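Local coordinates for Rab GTPase binding effector protein 1 (Homo sapiens, PDB 1TU3) that acts as an effector of Rab GTPases, probably binding active Rab5 through a two-stranded helical coiled coil to promote early endosome fusion, at residues G[30-33]-G[34-38]; G[48-51]-G[52-56]. All coordinates share one frame; numbering follows the deposited sequence.

How the contacts relate
Both contacts are local packings of successive turns on helix 20-54, with centres about 27 Å apart on opposite sides of the chain's centre, and each is partly buried. Contact 1 sits where the helix stands as a single rod paired with the second subunit; its segments are joined by backbone bonds, and its polar side-chain ends find their partners across the dimer. Contact 2 lies where the helix finishes and helix 58-64 folds back on it; here side chains bond within the contact, through a salt bridge and an amide. Residues of both touch the second subunit and the chain of another protein.

Contact 1 of 2, residues G[30-33]-G[34-38]; sequences VSEQ and VQRDF
Val30 and Val34, one turn apart, begin four consecutive i to i+4 backbone hydrogen bonds across 30-33 and 34-38. Val34 N reaches Val30 O at 2.9 Å; Gln35 N meets Ser31 O with an N-H...O angle of 161°, and Arg36 N binds Glu32 O. Asp37 N to Gln33 O is the longest of the four at 3.3 Å. Apolar packing is slight, Val30 CG1 touching Val34 CG2 at 4.4 Å; the same Val34 methyl lies 3.2 Å from Val30 O, the oxygen bound by Val34 N. Val34 also packs on an apolar, and Gln33 on a basic, side chain of another protein, probably the bound Rab.

This is one uninterrupted stretch of a coiled-coil helix. Ser31, Gln35 and Phe38 follow the four-and-three spacing of a heptad stripe, and all three face the second subunit, where Ser31 OG bonds Ser31 OG of that chain.

Polar side chains associate without pairing directly. Glu32 and Gln35 run side by side in the same direction, carboxylate and amide planes 72° apart, with Glu32 OE2 3.9 Å from Gln35 NE2. Their bonds go across the dimer instead: Glu32 OE2 accepts from Ser31 OG of the second subunit, and Gln35 NE2 donates to Ser31 O of that same chain, so the carboxylate of Glu32 and the amide of the buried Gln35 find their partners between helices.

Charge contributes loosely. A bend at chi3 (-63°) turns the Arg36 guanidinium back over its own helix, one face set above Glu32 O and Gln33 CA and offset toward its rim. Arg36 NH1 is 3.3 Å from Glu32 O but badly angled for a bond, and its distance of 4.4 Å from Glu32 OE1 exceeds a salt bridge, leaving a longer-range attraction.

Contact 2 of 2, residues G[48-51]-G[52-56]; sequences QLER and IRQAD
Gln48 O takes the N-H of Ile52 at 3.0 Å and nearly straight (170°), a regular i to i+4 bond repeated between Leu49 O and Arg53 N, whereas Gln54 N bonds Arg51 O at 2.8 Å and keeps just a weak bond to Glu50 O, so the spacing tightens to i+3. Glu50 carries the side-chain chemistry. Its CG stands anti to the backbone N, and a bend at chi2 (50°) swings the carboxylate forward along the helix to Arg53 and Gln54.

Arg53 grips one oxygen side-on: NH2 lies 2.9 Å and NE 3.0 Å from Glu50 OE1, which sits at the guanidinium edge, close to its plane. The carboxylate plane is turned 70° against that of the guanidinium, yet both donors come in on the syn side. Gln54 NE2 gives a bond of 2.8 Å to the other oxygen, Glu50 OE2, and also stands 3.7 Å above the centre of the guanidinium.

Ile52 CG1 rests 3.4 Å from Gln48 O, and its side chain packs on Ile64 of helix 58-64, which folds back against this end of helix 20-54. Arg51 NH1 forms a salt bridge to Asp67, beyond helix 58-64.

Glu50 OE2 also forms a hydrogen bond with a polar side chain of another protein; with both its oxygens engaged, the carboxylate is held in orientation and its negative charge probably stabilised at the binding surface.

Contact 1 of 2, residues G[30-33]-G[34-38]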
loop_
_atom_site.group_PDB
_atom_site.type_symbol
_atom_site.label_atom_id
_atom_site.label_comp_id
_atom_site.label_asym_id
_atom_site.label_seq_id
_atom_site.Cartn_x
_atom_site.Cartn_y
_atom_site.Cartn_z
ATOM N N VAL G 30 18.000 4.446 -4.072
ATOM C CA VAL G 30 16.781 4.904 -4.720
ATOM C C VAL G 30 15.701 3.850 -4.479
ATOM O O VAL G 30 14.557 4.155 -4.152
ATOM C CB VAL G 30 17.020 5.113 -6.238
ATOM C CG1 VAL G 30 15.708 5.336 -6.984
ATOM C CG2 VAL G 30 17.927 6.308 -6.430
ATOM N N SER G 31 16.096 2.600 -4.625
ATOM C CA SER G 31 15.254 1.491 -4.298
ATOM C C SER G 31 14.690 1.644 -2.877
ATOM O O SER G 31 13.481 1.566 -2.676
ATOM C CB SER G 31 16.068 0.194 -4.441
ATOM O OG SER G 31 15.342 -0.925 -4.007
ATOM N N GLU G 32 15.560 1.872 -1.898
ATOM C CA GLU G 32 15.147 2.004 -0.501
ATOM C C GLU G 32 14.226 3.205 -0.331
ATOM O O GLU G 32 13.289 3.188 0.466
ATOM C CB GLU G 32 16.370 2.175 0.398
ATOM C CG GLU G 32 17.303 0.966 0.452
ATOM C CD GLU G 32 16.861 -0.083 1.453
ATOM O OE1 GLU G 32 17.034 0.147 2.673
ATOM O OE2 GLU G 32 16.338 -1.135 1.022
ATOM N N GLN G 33 14.486 4.250 -1.092
ATOM C CA GLN G 33 13.659 5.429 -1.000
ATOM C C GLN G 33 12.226 5.147 -1.520
ATOM O O GLN G 33 11.247 5.611 -0.938
ATOM C CB GLN G 33 14.304 6.554 -1.800
ATOM C CG GLN G 33 13.595 7.856 -1.686
ATOM C CD GLN G 33 14.171 8.861 -2.634
ATOM O OE1 GLN G 33 15.396 8.953 -2.781
ATOM N NE2 GLN G 33 13.299 9.630 -3.292
ATOM N N VAL G 34 12.118 4.391 -2.610
ATOM C CA VAL G 34 10.823 4.089 -3.195
ATOM C C VAL G 34 10.084 3.163 -2.223
ATOM O O VAL G 34 8.894 3.316 -1.959
ATOM C CB VAL G 34 10.993 3.393 -4.562
ATOM C CG1 VAL G 34 9.634 2.933 -5.117
ATOM C CG2 VAL G 34 11.647 4.342 -5.511
ATOM N N GLN G 35 10.832 2.220 -1.677
ATOM C CA GLN G 35 10.307 1.256 -0.764
ATOM C C GLN G 35 9.564 1.940 0.379
ATOM O O GLN G 35 8.437 1.570 0.713
ATOM C CB GLN G 35 11.445 0.453 -0.209
ATOM C CG GLN G 35 11.011 -0.715 0.579
ATOM C CD GLN G 35 12.188 -1.381 1.218
ATOM O OE1 GLN G 35 12.646 -0.959 2.270
ATOM N NE2 GLN G 35 12.705 -2.410 0.574
ATOM N N ARG G 36 10.222 2.926 0.980
ATOM C CA ARG G 36 9.684 3.648 2.114
ATOM C C ARG G 36 8.445 4.463 1.771
ATOM O O ARG G 36 7.547 4.614 2.605
ATOM C CB ARG G 36 10.748 4.566 2.706
ATOM C CG ARG G 36 11.796 3.784 3.512
ATOM C CD ARG G 36 12.648 4.708 4.390
ATOM N NE ARG G 36 13.442 5.654 3.602
ATOM C CZ ARG G 36 14.577 5.349 2.978
ATOM N NH1 ARG G 36 15.071 4.115 3.048
ATOM N NH2 ARG G 36 15.217 6.281 2.278
ATOM N N ASP G 37 8.411 4.990 0.547
ATOM C CA ASP G 37 7.253 5.709 0.042
ATOM C C ASP G 37 6.054 4.770 0.068
ATOM O O ASP G 37 4.958 5.153 0.462
ATOM C CB ASP G 37 7.436 6.161 -1.407
ATOM C CG ASP G 37 8.334 7.401 -1.564
ATOM O OD1 ASP G 37 8.367 8.274 -0.667
ATOM O OD2 ASP G 37 8.978 7.507 -2.634
ATOM N N PHE G 38 6.269 3.543 -0.388
ATOM C CA PHE G 38 5.174 2.614 -0.542
ATOM C C PHE G 38 4.787 1.991 0.794
ATOM O O PHE G 38 3.655 1.586 0.974
ATOM C CB PHE G 38 5.522 1.546 -1.583
ATOM C CG PHE G 38 5.215 1.962 -2.996
ATOM C CD1 PHE G 38 3.901 1.916 -3.494
ATOM C CD2 PHE G 38 6.234 2.461 -3.816
ATOM C CE1 PHE G 38 3.612 2.368 -4.793
ATOM C CE2 PHE G 38 5.957 2.919 -5.111
ATOM C CZ PHE G 38 4.650 2.876 -5.604
#

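Contact 2 of 2, residues G[48-51]-G[52-56]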
loop_
_atom_site.group_PDB
_atom_site.type_symbol
_atom_site.label_atom_id
_atom_site.label_comp_id
_atom_site.label_asym_id
_atom_site.label_seq_id
_atom_site.Cartn_x
_atom_site.Cartn_y
_atom_site.Cartn_z
ATOM N N GLN G 48 -6.793 4.186 7.132
ATOM C CA GLN G 48 -8.042 4.664 6.552
ATOM C C GLN G 48 -9.085 3.554 6.362
ATOM O O GLN G 48 -10.271 3.775 6.613
ATOM C CB GLN G 48 -7.761 5.376 5.230
ATOM C CG GLN G 48 -8.719 6.513 4.919
ATOM C CD GLN G 48 -8.239 7.392 3.767
ATOM O OE1 GLN G 48 -7.077 7.801 3.731
ATOM N NE2 GLN G 48 -9.131 7.694 2.831
ATOM N N LEU G 49 -8.674 2.359 5.944
ATOM C CA LEU G 49 -9.654 1.272 5.819
ATOM C C LEU G 49 -10.204 0.889 7.187
ATOM O O LEU G 49 -11.340 0.443 7.315
ATOM C CB LEU G 49 -9.046 0.014 5.184
ATOM C CG LEU G 49 -8.958 0.037 3.669
ATOM C CD1 LEU G 49 -8.284 -1.240 3.220
ATOM C CD2 LEU G 49 -10.331 0.166 3.056
ATOM N N GLU G 50 -9.378 1.040 8.207
ATOM C CA GLU G 50 -9.757 0.615 9.526
ATOM C C GLU G 50 -10.707 1.666 10.100
ATOM O O GLU G 50 -11.774 1.327 10.573
ATOM C CB GLU G 50 -8.494 0.454 10.402
ATOM C CG GLU G 50 -8.772 0.138 11.868
ATOM C CD GLU G 50 -9.746 -1.024 12.060
ATOM O OE1 GLU G 50 -9.793 -1.934 11.192
ATOM O OE2 GLU G 50 -10.456 -1.021 13.090
ATOM N N ARG G 51 -10.332 2.940 10.022
ATOM C CA ARG G 51 -11.272 4.009 10.339
ATOM C C ARG G 51 -12.643 3.736 9.714
ATOM O O ARG G 51 -13.654 3.739 10.404
ATOM C CB ARG G 51 -10.764 5.347 9.836
ATOM C CG ARG G 51 -9.731 6.007 10.715
ATOM C CD ARG G 51 -9.668 7.504 10.399
ATOM N NE ARG G 51 -8.846 7.796 9.231
ATOM C CZ ARG G 51 -8.899 8.931 8.540
ATOM N NH1 ARG G 51 -9.750 9.884 8.901
ATOM N NH2 ARG G 51 -8.091 9.118 7.497
ATOM N N ILE G 52 -12.674 3.492 8.409
ATOM C CA ILE G 52 -13.931 3.191 7.739
ATOM C C ILE G 52 -14.655 2.001 8.370
ATOM O O ILE G 52 -15.871 2.019 8.522
ATOM C CB ILE G 52 -13.698 2.916 6.241
ATOM C CG1 ILE G 52 -13.436 4.249 5.525
ATOM C CG2 ILE G 52 -14.895 2.184 5.641
ATOM C CD1 ILE G 52 -12.953 4.072 4.119
ATOM N N ARG G 53 -13.901 0.977 8.743
ATOM C CA ARG G 53 -14.461 -0.183 9.416
ATOM C C ARG G 53 -15.118 0.213 10.732
ATOM O O ARG G 53 -16.005 -0.471 11.230
ATOM C CB ARG G 53 -13.352 -1.200 9.701
ATOM C CG ARG G 53 -13.726 -2.632 9.359
ATOM C CD ARG G 53 -13.635 -3.536 10.554
ATOM N NE ARG G 53 -12.329 -3.498 11.203
ATOM C CZ ARG G 53 -12.032 -4.173 12.314
ATOM N NH1 ARG G 53 -12.949 -4.937 12.894
ATOM N NH2 ARG G 53 -10.825 -4.077 12.861
ATOM N N GLN G 54 -14.663 1.318 11.304
ATOM C CA GLN G 54 -15.173 1.764 12.584
ATOM C C GLN G 54 -16.253 2.827 12.415
ATOM O O GLN G 54 -16.874 3.245 13.390
ATOM C CB GLN G 54 -14.032 2.327 13.439
ATOM C CG GLN G 54 -12.935 1.321 13.777
ATOM C CD GLN G 54 -13.453 0.132 14.557
ATOM O OE1 GLN G 54 -14.246 0.289 15.486
ATOM N NE2 GLN G 54 -13.006 -1.060 14.193
ATOM N N ALA G 55 -16.485 3.276 11.188
ATOM C CA ALA G 55 -17.399 4.390 10.998
ATOM C C ALA G 55 -18.824 3.959 11.328
ATOM O O ALA G 55 -19.247 2.852 10.995
ATOM C CB ALA G 55 -17.325 4.917 9.568
ATOM N N ASP G 56 -19.553 4.846 11.993
ATOM C CA ASP G 56 -20.936 4.588 12.361
ATOM C C ASP G 56 -21.887 4.790 11.184
ATOM O O ASP G 56 -22.631 3.881 10.807
ATOM C CB ASP G 56 -21.340 5.513 13.504
ATOM C CG ASP G 56 -22.825 5.480 13.776
ATOM O OD1 ASP G 56 -23.339 4.390 14.109
ATOM O OD2 ASP G 56 -23.475 6.543 13.654
#